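Local coordinates for protein delta-1-pyrroline-5-carboxylate dehydrogenase, mitochondrial (Mus musculus, PDB 4E3X) that catalyses the NAD+-dependent oxidation of L-glutamate gamma-semialdehyde to L-glutamate, the second step of proline degradation in mitochondria, at residues B[35-40]-B[154-159]; B[133-138]-B[165-170]; B[160-165]-B[211-216]; B[205-210]-B[231-236]. All blocks are in the same frame, centred on the assembly; numbering follows the deposited sequence.

Contact 1: B[35-40]-B[154-159]; sequences EPILAF and TVIQAE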
loop_
_atom_site.group_PDB
_atom_site.type_symbol
_atom_site.label_atom_id
_atom_site.label_comp_id
_atom_site.label_asym_id
_atom_site.label_seq_id
_atom_site.Cartn_x
_atom_site.Cartn_y
_atom_site.Cartn_z
ATOM N N GLU B 35 5.278 15.409 22.130
ATOM C CA GLU B 35 5.653 16.761 22.519
ATOM C C GLU B 35 4.578 17.355 23.428
ATOM O O GLU B 35 3.406 17.395 23.065
ATOM C CB GLU B 35 5.819 17.629 21.274
ATOM C CG GLU B 35 6.194 19.071 21.580
ATOM C CD GLU B 35 7.637 19.238 22.036
ATOM O OE1 GLU B 35 8.423 18.268 21.957
ATOM O OE2 GLU B 35 7.992 20.356 22.466
ATOM N N PRO B 36 4.963 17.793 24.637
ATOM C CA PRO B 36 3.946 18.370 25.525
ATOM C C PRO B 36 3.330 19.659 24.982
ATOM O O PRO B 36 4.014 20.493 24.390
ATOM C CB PRO B 36 4.728 18.660 26.815
ATOM C CG PRO B 36 5.865 17.673 26.796
ATOM C CD PRO B 36 6.245 17.576 25.335
ATOM N N ILE B 37 2.024 19.799 25.182
ATOM C CA ILE B 37 1.296 21.001 24.798
ATOM C C ILE B 37 1.499 22.074 25.859
ATOM O O ILE B 37 1.270 21.833 27.048
ATOM C CB ILE B 37 -0.209 20.700 24.655
ATOM C CG1 ILE B 37 -0.437 19.661 23.562
ATOM C CG2 ILE B 37 -0.980 21.961 24.327
ATOM C CD1 ILE B 37 -0.100 20.192 22.214
ATOM N N LEU B 38 1.951 23.251 25.435
ATOM C CA LEU B 38 2.205 24.346 26.369
ATOM C C LEU B 38 0.925 25.115 26.674
ATOM O O LEU B 38 -0.026 25.078 25.896
ATOM C CB LEU B 38 3.271 25.293 25.811
ATOM C CG LEU B 38 4.576 24.634 25.360
ATOM C CD1 LEU B 38 5.585 25.680 24.898
ATOM C CD2 LEU B 38 5.163 23.776 26.469
ATOM N N ALA B 39 0.913 25.819 27.803
ATOM C CA ALA B 39 -0.305 26.477 28.287
ATOM C C ALA B 39 -0.442 27.944 27.877
ATOM O O ALA B 39 -1.555 28.461 27.805
ATOM C CB ALA B 39 -0.409 26.348 29.803
ATOM N N PHE B 40 0.684 28.615 27.638
ATOM C CA PHE B 40 0.699 30.031 27.264
ATOM C C PHE B 40 -0.011 30.928 28.275
ATOM O O PHE B 40 -0.632 31.924 27.907
ATOM C CB PHE B 40 0.126 30.236 25.854
ATOM C CG PHE B 40 0.896 29.510 24.789
ATOM C CD1 PHE B 40 1.903 30.145 24.082
ATOM C CD2 PHE B 40 0.634 28.179 24.518
ATOM C CE1 PHE B 40 2.624 29.461 23.120
ATOM C CE2 PHE B 40 1.351 27.497 23.562
ATOM C CZ PHE B 40 2.346 28.137 22.863
ATOM N N THR B 154 -5.814 30.284 16.117
ATOM C CA THR B 154 -5.593 30.778 17.466
ATOM C C THR B 154 -4.311 30.170 18.033
ATOM O O THR B 154 -3.753 29.221 17.472
ATOM C CB THR B 154 -6.743 30.386 18.394
ATOM O OG1 THR B 154 -6.891 28.962 18.355
ATOM C CG2 THR B 154 -8.044 31.062 17.961
ATOM N N VAL B 155 -3.853 30.718 19.153
ATOM C CA VAL B 155 -2.674 30.199 19.839
ATOM C C VAL B 155 -2.717 28.680 20.008
ATOM O O VAL B 155 -1.790 27.979 19.607
ATOM C CB VAL B 155 -2.516 30.820 21.238
ATOM C CG1 VAL B 155 -1.357 30.170 21.971
ATOM C CG2 VAL B 155 -2.322 32.324 21.146
ATOM N N ILE B 156 -3.793 28.161 20.588
ATOM C CA ILE B 156 -3.829 26.737 20.873
ATOM C C ILE B 156 -3.935 25.894 19.608
ATOM O O ILE B 156 -3.337 24.826 19.536
ATOM C CB ILE B 156 -4.943 26.363 21.880
ATOM C CG1 ILE B 156 -4.853 24.884 22.277
ATOM C CG2 ILE B 156 -6.325 26.674 21.319
ATOM C CD1 ILE B 156 -3.492 24.468 22.811
ATOM N N GLN B 157 -4.674 26.364 18.603
ATOM C CA GLN B 157 -4.760 25.605 17.364
ATOM C C GLN B 157 -3.402 25.574 16.660
ATOM O O GLN B 157 -3.019 24.564 16.083
ATOM C CB GLN B 157 -5.862 26.147 16.450
ATOM C CG GLN B 157 -7.275 25.835 16.944
ATOM C CD GLN B 157 -7.498 24.350 17.151
ATOM O OE1 GLN B 157 -7.251 23.545 16.254
ATOM N NE2 GLN B 157 -7.949 23.978 18.345
ATOM N N ALA B 158 -2.652 26.666 16.743
ATOM C CA ALA B 158 -1.317 26.677 16.157
ATOM C C ALA B 158 -0.394 25.739 16.935
ATOM O O ALA B 158 0.386 24.988 16.349
ATOM C CB ALA B 158 -0.768 28.079 16.147
ATOM N N GLU B 159 -0.501 25.780 18.259
ATOM C CA GLU B 159 0.337 24.969 19.137
ATOM C C GLU B 159 0.182 23.473 18.896
ATOM O O GLU B 159 1.176 22.752 18.817
ATOM C CB GLU B 159 0.056 25.304 20.607
ATOM C CG GLU B 159 0.547 24.270 21.608
ATOM C CD GLU B 159 2.054 24.287 21.835
ATOM O OE1 GLU B 159 2.779 25.044 21.151
ATOM O OE2 GLU B 159 2.511 23.534 22.718
#
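I37, L38 and F40, in the loop that precedes helix 45-55, pack onto V155, I156 and E159 at the N-terminal end of helix 155-180, a loop-on-helix contact with one polar bond at its middle. That bond runs from L38 N to E159 OE2, 2.8 Å long and almost straight at 176°, with the donor standing above the carboxylate plane. A bend at chi2 of E159 brings OE2 to L38 N. The same oxygen forms a salt bridge with R140, so a backbone N-H and a guanidinium group hold it together. Its other oxygen, E159 OE1, lies 3.6 Å from F40 CZ, and the acid meets the F40 ring at the edge, the two planes 79° apart. Over one face of that ring sits V155 CG1, 3.8 Å from the centroid and 15° off the normal, a CH-pi contact. Farther along, I37 CG2 touches I156 CD1 at 3.9 Å, the two side chains crossing at about a right angle. With R140 and L144 of helix 140-151 beside it, the contact is that of an N-terminal loop packed on the start of helix 155-180 in the aldehyde dehydrogenase fold.

Contact 2: B[133-138]-B[165-170]; sequences DMLSGP and ELIDFF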
loop_
_atom_site.group_PDB
_atom_site.type_symbol
_atom_site.label_atom_id
_atom_site.label_comp_id
_atom_site.label_asym_id
_atom_site.label_seq_id
_atom_site.Cartn_x
_atom_site.Cartn_y
_atom_site.Cartn_z
ATOM N N ASP B 133 13.714 19.048 17.346
ATOM C CA ASP B 133 14.290 19.732 18.494
ATOM C C ASP B 133 14.257 21.248 18.297
ATOM O O ASP B 133 13.944 22.001 19.225
ATOM C CB ASP B 133 15.723 19.231 18.714
ATOM C CG ASP B 133 16.379 19.830 19.942
ATOM O OD1 ASP B 133 16.173 19.293 21.051
ATOM O OD2 ASP B 133 17.126 20.818 19.794
ATOM N N MET B 134 14.557 21.697 17.080
ATOM C CA MET B 134 14.503 23.123 16.765
ATOM C C MET B 134 13.078 23.660 16.875
ATOM O O MET B 134 12.843 24.727 17.434
ATOM C CB MET B 134 15.053 23.372 15.364
ATOM C CG MET B 134 16.531 23.014 15.224
ATOM S SD MET B 134 17.077 22.926 13.502
ATOM C CE MET B 134 16.948 24.651 13.047
ATOM N N LEU B 135 12.123 22.911 16.336
ATOM C CA LEU B 135 10.712 23.285 16.404
ATOM C C LEU B 135 10.213 23.324 17.844
ATOM O O LEU B 135 9.397 24.175 18.191
ATOM C CB LEU B 135 9.866 22.310 15.588
ATOM C CG LEU B 135 9.991 22.434 14.071
ATOM C CD1 LEU B 135 9.525 21.149 13.392
ATOM C CD2 LEU B 135 9.196 23.631 13.566
ATOM N N SER B 136 10.694 22.401 18.676
ATOM C CA SER B 136 10.274 22.328 20.072
ATOM C C SER B 136 10.732 23.562 20.832
ATOM O O SER B 136 9.987 24.127 21.642
ATOM C CB SER B 136 10.837 21.063 20.731
ATOM O OG SER B 136 10.528 21.016 22.108
ATOM N N GLY B 137 11.967 23.975 20.572
ATOM C CA GLY B 137 12.597 25.032 21.335
ATOM C C GLY B 137 12.665 26.358 20.617
ATOM O O GLY B 137 11.691 27.110 20.613
ATOM N N PRO B 138 13.823 26.659 20.007
ATOM C CA PRO B 138 14.082 28.019 19.531
ATOM C C PRO B 138 13.181 28.486 18.394
ATOM O O PRO B 138 13.020 29.693 18.237
ATOM C CB PRO B 138 15.545 27.955 19.072
ATOM C CG PRO B 138 15.793 26.498 18.776
ATOM C CD PRO B 138 14.985 25.771 19.819
ATOM N N GLU B 165 1.983 18.481 16.633
ATOM C CA GLU B 165 1.778 17.436 15.637
ATOM C C GLU B 165 2.974 17.286 14.703
ATOM O O GLU B 165 3.378 16.170 14.393
ATOM C CB GLU B 165 0.504 17.671 14.829
ATOM C CG GLU B 165 0.135 16.466 13.985
ATOM C CD GLU B 165 -1.236 16.585 13.362
ATOM O OE1 GLU B 165 -1.634 17.716 13.014
ATOM O OE2 GLU B 165 -1.921 15.549 13.226
ATOM N N LEU B 166 3.529 18.407 14.252
ATOM C CA LEU B 166 4.665 18.371 13.336
ATOM C C LEU B 166 5.886 17.733 14.000
ATOM O O LEU B 166 6.543 16.853 13.436
ATOM C CB LEU B 166 4.992 19.787 12.862
ATOM C CG LEU B 166 6.197 19.868 11.926
ATOM C CD1 LEU B 166 6.037 18.913 10.754
ATOM C CD2 LEU B 166 6.361 21.295 11.432
ATOM N N ILE B 167 6.172 18.177 15.215
ATOM C CA ILE B 167 7.252 17.603 15.999
ATOM C C ILE B 167 7.041 16.096 16.193
ATOM O O ILE B 167 7.968 15.296 16.009
ATOM C CB ILE B 167 7.361 18.311 17.364
ATOM C CG1 ILE B 167 7.908 19.735 17.188
ATOM C CG2 ILE B 167 8.237 17.529 18.327
ATOM C CD1 ILE B 167 7.652 20.620 18.406
ATOM N N ASP B 168 5.813 15.705 16.526
ATOM C CA ASP B 168 5.505 14.288 16.722
ATOM C C ASP B 168 5.662 13.471 15.432
ATOM O O ASP B 168 6.176 12.353 15.472
ATOM C CB ASP B 168 4.096 14.094 17.284
ATOM C CG ASP B 168 3.963 14.522 18.751
ATOM O OD1 ASP B 168 4.987 14.752 19.419
ATOM O OD2 ASP B 168 2.811 14.606 19.234
ATOM N N PHE B 169 5.208 13.997 14.294
ATOM C CA PHE B 169 5.433 13.297 13.027
ATOM C C PHE B 169 6.927 13.041 12.847
ATOM O O PHE B 169 7.343 11.929 12.522
ATOM C CB PHE B 169 4.967 14.124 11.823
ATOM C CG PHE B 169 3.495 14.016 11.517
ATOM C CD1 PHE B 169 2.852 12.789 11.471
ATOM C CD2 PHE B 169 2.765 15.160 11.224
ATOM C CE1 PHE B 169 1.491 12.712 11.161
ATOM C CE2 PHE B 169 1.412 15.092 10.904
ATOM C CZ PHE B 169 0.773 13.867 10.879
ATOM N N PHE B 170 7.739 14.078 13.039
ATOM C CA PHE B 170 9.172 13.942 12.811
ATOM C C PHE B 170 9.802 12.927 13.769
ATOM O O PHE B 170 10.593 12.079 13.342
ATOM C CB PHE B 170 9.871 15.299 12.919
ATOM C CG PHE B 170 9.663 16.198 11.730
ATOM C CD1 PHE B 170 8.908 15.793 10.635
ATOM C CD2 PHE B 170 10.233 17.460 11.713
ATOM C CE1 PHE B 170 8.735 16.633 9.542
ATOM C CE2 PHE B 170 10.066 18.299 10.623
ATOM C CZ PHE B 170 9.311 17.888 9.538
#
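L135 points toward helix 155-180 and touches it at two levels, CB against I167 and CD1 against L166 and F170. Its CB rests against I167 CG1 at 3.6 Å, while L135 CD1 reaches on to L166 CD2 at 3.7 Å, the two leucines crossing at about a right angle. The same methyl approaches F170 CE2 at 4.0 Å, obliquely to the ring. One face of F170 is occupied from within its own helix by L166 CD1, 3.6 Å above the plane and displaced toward the rim. This is helix-to-helix packing in the aldehyde dehydrogenase fold, joining the C-terminal end of helix 121-136 to the middle of helix 155-180, with I248 and V245 of helix 239-251 touching L135 and L166 respectively. I167 carries CG1 beside its backbone N (chi1 -71°), which directs CD1 toward the last turn of helix 121-136, where it lies 3.5 Å from S136 N. An alanine at I167 would remove CG1 and CD1 and would probably leave L135 CB and the S136 backbone without their apolar neighbour, opening a gap between the helices. S136 CB also meets I167 CD1, at 4.0 Å, whereas S136 OG is hydrogen-bonded to E35 in the loop before helix 45-55.

Contact 3: B[160-165]-B[211-216]; sequences IDAAAE and NFTAIG. With PRO (proline), chain K.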
loop_
_atom_site.group_PDB
_atom_site.type_symbol
_atom_site.label_atom_id
_atom_site.label_comp_id
_atom_site.label_asym_id
_atom_site.label_seq_id
_atom_site.Cartn_x
_atom_site.Cartn_y
_atom_site.Cartn_z
ATOM N N ILE B 160 -1.053 23.001 18.775
ATOM C CA ILE B 160 -1.260 21.573 18.565
ATOM C C ILE B 160 -0.854 21.108 17.171
ATOM O O ILE B 160 -0.641 19.918 16.965
ATOM C CB ILE B 160 -2.702 21.115 18.878
ATOM C CG1 ILE B 160 -3.702 21.674 17.864
ATOM C CG2 ILE B 160 -3.078 21.476 20.311
ATOM C CD1 ILE B 160 -5.138 21.231 18.122
ATOM N N ASP B 161 -0.724 22.057 16.244
ATOM C CA ASP B 161 -0.433 21.780 14.841
ATOM C C ASP B 161 1.050 21.997 14.511
ATOM O O ASP B 161 1.812 21.035 14.362
ATOM C CB ASP B 161 -1.336 22.674 13.967
ATOM C CG ASP B 161 -0.945 22.682 12.490
ATOM O OD1 ASP B 161 -0.232 21.763 12.044
ATOM O OD2 ASP B 161 -1.367 23.624 11.774
ATOM N N ALA B 162 1.452 23.262 14.382
ATOM C CA ALA B 162 2.795 23.602 13.903
ATOM C C ALA B 162 3.886 23.175 14.865
ATOM O O ALA B 162 5.022 22.932 14.459
ATOM C CB ALA B 162 2.899 25.091 13.620
ATOM N N ALA B 163 3.552 23.110 16.147
ATOM C CA ALA B 163 4.487 22.564 17.108
ATOM C C ALA B 163 4.202 21.080 17.326
ATOM O O ALA B 163 4.846 20.239 16.717
ATOM C CB ALA B 163 4.450 23.342 18.419
ATOM N N ALA B 164 3.218 20.755 18.158
ATOM C CA ALA B 164 3.070 19.384 18.637
ATOM C C ALA B 164 2.935 18.327 17.547
ATOM O O ALA B 164 3.703 17.378 17.528
ATOM C CB ALA B 164 1.922 19.272 19.612
ATOM N N GLU B 165 1.983 18.481 16.633
ATOM C CA GLU B 165 1.778 17.436 15.637
ATOM C C GLU B 165 2.974 17.286 14.703
ATOM O O GLU B 165 3.378 16.170 14.393
ATOM C CB GLU B 165 0.504 17.671 14.829
ATOM C CG GLU B 165 0.135 16.466 13.985
ATOM C CD GLU B 165 -1.236 16.585 13.362
ATOM O OE1 GLU B 165 -1.634 17.716 13.014
ATOM O OE2 GLU B 165 -1.921 15.549 13.226
ATOM N N ASN B 211 -4.737 23.729 5.859
ATOM C CA ASN B 211 -5.340 23.768 7.189
ATOM C C ASN B 211 -4.497 23.249 8.335
ATOM O O ASN B 211 -4.812 23.501 9.494
ATOM C CB ASN B 211 -6.738 23.151 7.185
ATOM C CG ASN B 211 -6.726 21.679 6.865
ATOM O OD1 ASN B 211 -5.825 21.175 6.198
ATOM N ND2 ASN B 211 -7.746 20.974 7.335
ATOM N N PHE B 212 -3.432 22.524 8.011
ATOM C CA PHE B 212 -2.467 22.103 9.019
ATOM C C PHE B 212 -1.054 22.257 8.505
ATOM O O PHE B 212 -0.670 21.621 7.533
ATOM C CB PHE B 212 -2.699 20.655 9.446
ATOM C CG PHE B 212 -3.916 20.475 10.296
ATOM C CD1 PHE B 212 -5.141 20.175 9.720
ATOM C CD2 PHE B 212 -3.846 20.630 11.672
ATOM C CE1 PHE B 212 -6.271 20.019 10.502
ATOM C CE2 PHE B 212 -4.978 20.479 12.464
ATOM C CZ PHE B 212 -6.189 20.168 11.875
ATOM N N THR B 213 -0.286 23.109 9.166
ATOM C CA THR B 213 1.134 23.236 8.868
ATOM C C THR B 213 1.842 21.885 8.958
ATOM O O THR B 213 2.723 21.583 8.152
ATOM C CB THR B 213 1.761 24.258 9.825
ATOM O OG1 THR B 213 1.169 25.527 9.553
ATOM C CG2 THR B 213 3.277 24.360 9.664
ATOM N N ALA B 214 1.442 21.074 9.935
ATOM C CA ALA B 214 2.091 19.793 10.180
ATOM C C ALA B 214 1.930 18.817 9.018
ATOM O O ALA B 214 2.812 18.001 8.764
ATOM C CB ALA B 214 1.559 19.168 11.469
ATOM N N ILE B 215 0.792 18.873 8.329
ATOM C CA ILE B 215 0.533 17.929 7.249
ATOM C C ILE B 215 1.533 18.105 6.114
ATOM O O ILE B 215 2.031 17.125 5.575
ATOM C CB ILE B 215 -0.924 18.013 6.751
ATOM C CG1 ILE B 215 -1.868 17.482 7.831
ATOM C CG2 ILE B 215 -1.111 17.195 5.480
ATOM C CD1 ILE B 215 -3.335 17.554 7.467
ATOM N N GLY B 216 1.854 19.351 5.778
ATOM C CA GLY B 216 2.857 19.613 4.760
ATOM C C GLY B 216 4.207 19.027 5.127
ATOM O O GLY B 216 4.878 18.389 4.308
HETATM N N PRO K . -5.469 15.204 12.404
HETATM C CA PRO K . -6.395 16.319 12.612
HETATM C C PRO K . -7.505 15.981 13.601
HETATM O O PRO K . -7.698 14.827 13.999
HETATM C CB PRO K . -6.973 16.540 11.215
HETATM C CG PRO K . -5.832 16.210 10.316
HETATM C CD PRO K . -5.078 15.078 10.988
HETATM O OXT PRO K . -8.235 16.875 14.033
#
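A162 and T213 bring the backbones of helix 155-180 and the start of helix 213-225 together, their CA atoms 5.3 Å apart, where the first helix widens into a pi-type turn, E165 N bonding to I160 O. The acid of D161 sits at the N-terminus of helix 213-225, the helix that follows strand 203-207 in the Rossmann-type NAD-binding domain. CG lies anti to the backbone N of D161 (chi1 169°), which carries the carboxylate across to the opening turn. There D161 OD1 accepts from A214 N at 2.8 Å and D161 OD2 from T213 N at 2.9 Å, each oxygen using its syn lone pair. Two N-H groups of the first turn are thereby satisfied by one acid from another helix, and the positive end of the helix dipole would probably favour its charged form. K153 adds a salt bridge to OD2 and a cation-pi contact to F212.

The F212 ring meets the carboxylate at its edge, F212 CD2 being 3.6 Å from D161 CG, with the two planes 70° apart. Smaller contacts flank the acid: A162 CB meets T213 CG2, and E165 CB meets A214 CB at 3.8 Å. N211, next to F212, is probably the transition-state stabiliser by analogy with relatives, its side chain near the nucleophile C348. E165 and F212 both line the pocket that holds a proline, the ligand lying over one face of the F212 ring: F212 CE1 is 3.6 Å from the proline CB.

Contact 4: B[205-210]-B[231-236]; sequences AAISPF and LWKPSD. With PRO (proline), chain J.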
loop_
_atom_site.group_PDB
_atom_site.type_symbol
_atom_site.label_atom_id
_atom_site.label_comp_id
_atom_site.label_asym_id
_atom_site.label_seq_id
_atom_site.Cartn_x
_atom_site.Cartn_y
_atom_site.Cartn_z
ATOM N N ALA B 205 5.796 13.288 -5.517
ATOM C CA ALA B 205 5.177 14.606 -5.483
ATOM C C ALA B 205 4.330 14.735 -4.221
ATOM O O ALA B 205 3.449 13.912 -3.980
ATOM C CB ALA B 205 4.315 14.799 -6.719
ATOM N N ALA B 206 4.605 15.755 -3.414
ATOM C CA ALA B 206 3.847 15.998 -2.178
ATOM C C ALA B 206 2.997 17.248 -2.350
ATOM O O ALA B 206 3.503 18.305 -2.728
ATOM C CB ALA B 206 4.779 16.155 -0.984
ATOM N N ILE B 207 1.700 17.111 -2.092
ATOM C CA ILE B 207 0.741 18.188 -2.297
ATOM C C ILE B 207 -0.045 18.389 -1.009
ATOM O O ILE B 207 -0.842 17.531 -0.630
ATOM C CB ILE B 207 -0.212 17.830 -3.455
ATOM C CG1 ILE B 207 0.568 17.663 -4.771
ATOM C CG2 ILE B 207 -1.329 18.865 -3.579
ATOM C CD1 ILE B 207 -0.212 16.995 -5.881
ATOM N N SER B 208 0.196 19.510 -0.337
ATOM C CA SER B 208 -0.309 19.707 1.025
ATOM C C SER B 208 -1.399 20.784 1.124
ATOM O O SER B 208 -1.475 21.677 0.281
ATOM C CB SER B 208 0.853 20.008 1.974
ATOM O OG SER B 208 1.615 21.115 1.535
ATOM N N PRO B 209 -2.249 20.698 2.160
ATOM C CA PRO B 209 -3.406 21.591 2.289
ATOM C C PRO B 209 -3.140 22.777 3.215
ATOM O O PRO B 209 -2.155 22.801 3.953
ATOM C CB PRO B 209 -4.448 20.681 2.931
ATOM C CG PRO B 209 -3.631 19.855 3.866
ATOM C CD PRO B 209 -2.305 19.614 3.161
ATOM N N PHE B 210 -4.047 23.744 3.207
ATOM C CA PHE B 210 -3.844 24.955 3.982
ATOM C C PHE B 210 -3.981 24.749 5.472
ATOM O O PHE B 210 -3.456 25.536 6.266
ATOM C CB PHE B 210 -4.837 26.049 3.561
ATOM C CG PHE B 210 -6.246 25.847 4.075
ATOM C CD1 PHE B 210 -6.647 26.398 5.289
ATOM C CD2 PHE B 210 -7.178 25.132 3.337
ATOM C CE1 PHE B 210 -7.940 26.222 5.766
ATOM C CE2 PHE B 210 -8.473 24.959 3.804
ATOM C CZ PHE B 210 -8.851 25.504 5.022
ATOM N N LEU B 231 9.259 16.565 -4.789
ATOM C CA LEU B 231 8.796 17.897 -5.139
ATOM C C LEU B 231 7.613 18.236 -4.255
ATOM O O LEU B 231 6.574 17.579 -4.313
ATOM C CB LEU B 231 8.382 17.985 -6.610
ATOM C CG LEU B 231 9.464 18.407 -7.609
ATOM C CD1 LEU B 231 10.601 17.396 -7.666
ATOM C CD2 LEU B 231 8.859 18.633 -9.002
ATOM N N TRP B 232 7.790 19.242 -3.408
ATOM C CA TRP B 232 6.740 19.669 -2.497
ATOM C C TRP B 232 6.066 20.929 -3.007
ATOM O O TRP B 232 6.692 21.986 -3.072
ATOM C CB TRP B 232 7.338 19.912 -1.117
ATOM C CG TRP B 232 6.361 20.355 -0.071
ATOM C CD1 TRP B 232 4.991 20.239 -0.094
ATOM C CD2 TRP B 232 6.688 20.973 1.175
ATOM N NE1 TRP B 232 4.456 20.759 1.068
ATOM C CE2 TRP B 232 5.477 21.232 1.849
ATOM C CE3 TRP B 232 7.893 21.362 1.775
ATOM C CZ2 TRP B 232 5.441 21.831 3.108
ATOM C CZ3 TRP B 232 7.852 21.963 3.023
ATOM C CH2 TRP B 232 6.635 22.197 3.669
ATOM N N LYS B 233 4.792 20.786 -3.382
ATOM C CA LYS B 233 3.923 21.915 -3.686
ATOM C C LYS B 233 3.115 22.245 -2.429
ATOM O O LYS B 233 2.115 21.590 -2.148
ATOM C CB LYS B 233 2.971 21.575 -4.841
ATOM C CG LYS B 233 2.003 22.710 -5.185
ATOM C CD LYS B 233 0.621 22.157 -5.592
ATOM C CE LYS B 233 -0.460 23.232 -5.689
ATOM N NZ LYS B 233 -0.632 23.970 -4.407
ATOM N N PRO B 234 3.552 23.253 -1.659
ATOM C CA PRO B 234 2.792 23.613 -0.459
ATOM C C PRO B 234 1.526 24.385 -0.813
ATOM O O PRO B 234 1.384 24.882 -1.930
ATOM C CB PRO B 234 3.758 24.520 0.328
ATOM C CG PRO B 234 5.059 24.464 -0.408
ATOM C CD PRO B 234 4.731 24.112 -1.823
ATOM N N SER B 235 0.625 24.501 0.151
ATOM C CA SER B 235 -0.602 25.251 -0.042
ATOM C C SER B 235 -0.341 26.752 -0.098
ATOM O O SER B 235 0.348 27.297 0.770
ATOM C CB SER B 235 -1.546 24.978 1.113
ATOM O OG SER B 235 -2.633 25.875 1.079
ATOM N N ASP B 236 -0.900 27.420 -1.108
ATOM C CA ASP B 236 -0.780 28.867 -1.234
ATOM C C ASP B 236 -1.152 29.581 0.065
ATOM O O ASP B 236 -0.515 30.557 0.458
ATOM C CB ASP B 236 -1.719 29.396 -2.321
ATOM C CG ASP B 236 -1.370 28.922 -3.716
ATOM O OD1 ASP B 236 -0.364 28.213 -3.912
ATOM O OD2 ASP B 236 -2.125 29.295 -4.630
HETATM N N PRO J . -9.832 27.643 0.098
HETATM C CA PRO J . -9.951 27.320 -1.326
HETATM C C PRO J . -11.364 26.872 -1.686
HETATM O O PRO J . -12.277 26.939 -0.858
HETATM C CB PRO J . -8.944 26.168 -1.519
HETATM C CG PRO J . -8.400 25.850 -0.135
HETATM C CD PRO J . -8.597 27.090 0.673
HETATM O OXT PRO J . -11.624 26.451 -2.813
HETATM O O HOH W 1 1.405 23.439 2.958
HETATM O O HOH W 2 -0.520 22.258 -2.270
#
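A205, A206 and I207 pair in register with L231, W232 and K233 as neighbouring parallel strands, the two ends of the beta-alpha-beta unit 203-207, 213-225, 230-233 in the NAD-binding domain. The axes of segments 205-207 and 231-233 approach to 4.8 Å, with 16° between their directions. Backbone bonds come first: A206 N gives to L231 O (2.8 Å), K233 N to A206 O (2.9 Å), and a weak, longer bond joins S208 N to K233 O as the strands end.

Side-chain bonding centres on the indole. W232 NE1 donates to S208 OG, 2.9 Å away and only 6° out of the ring plane, and CG anti to the backbone N (chi1 -180°) lays that edge of the ring along the neighbouring strand. A phenylalanine here would lack the N-H, and S208 OG, left with a water among the partners described, is likely to be held less firmly. The ring also touches F261 edge-to-face.

Water completes the junction of these strand ends, where S208 and K233 belong to the NAD+ site. One water bridges S208 OG and S235 N; a second donates to S208 O and to K233 O while accepting from K233 NZ at 2.7 Å.

Beyond the strands the contact is van der Waals packing. S235 CB lies 3.4 Å from S208 O, with S235 OG bonded to T237, and a bound proline sits beside F210, its CD 3.6 Å from F210 CD2.

In the fold
Contacts 1, 3 and 2 succeed one another along helix 155-180, which gives each a different length of its surface: 154-159, 160-165 and 165-170, the last two sharing E165. Their centres lie 10 to 12 Å apart. Contacts 1 and 2 also meet directly, through E35 bonded to S136 and D168. Contact 4 lies in the parallel sheet, 14 Å from contact 3 and 24 Å from contact 1 between centres. Helix 213-225, which starts in contact 3, connects the two strands of contact 4, and G216 packs on S208. Contact 1 closes along the chain before contacts 3 and 4 open. The series thus runs from the N-terminal loop through the helical layer to the NAD+-binding strands, passing the proline pocket.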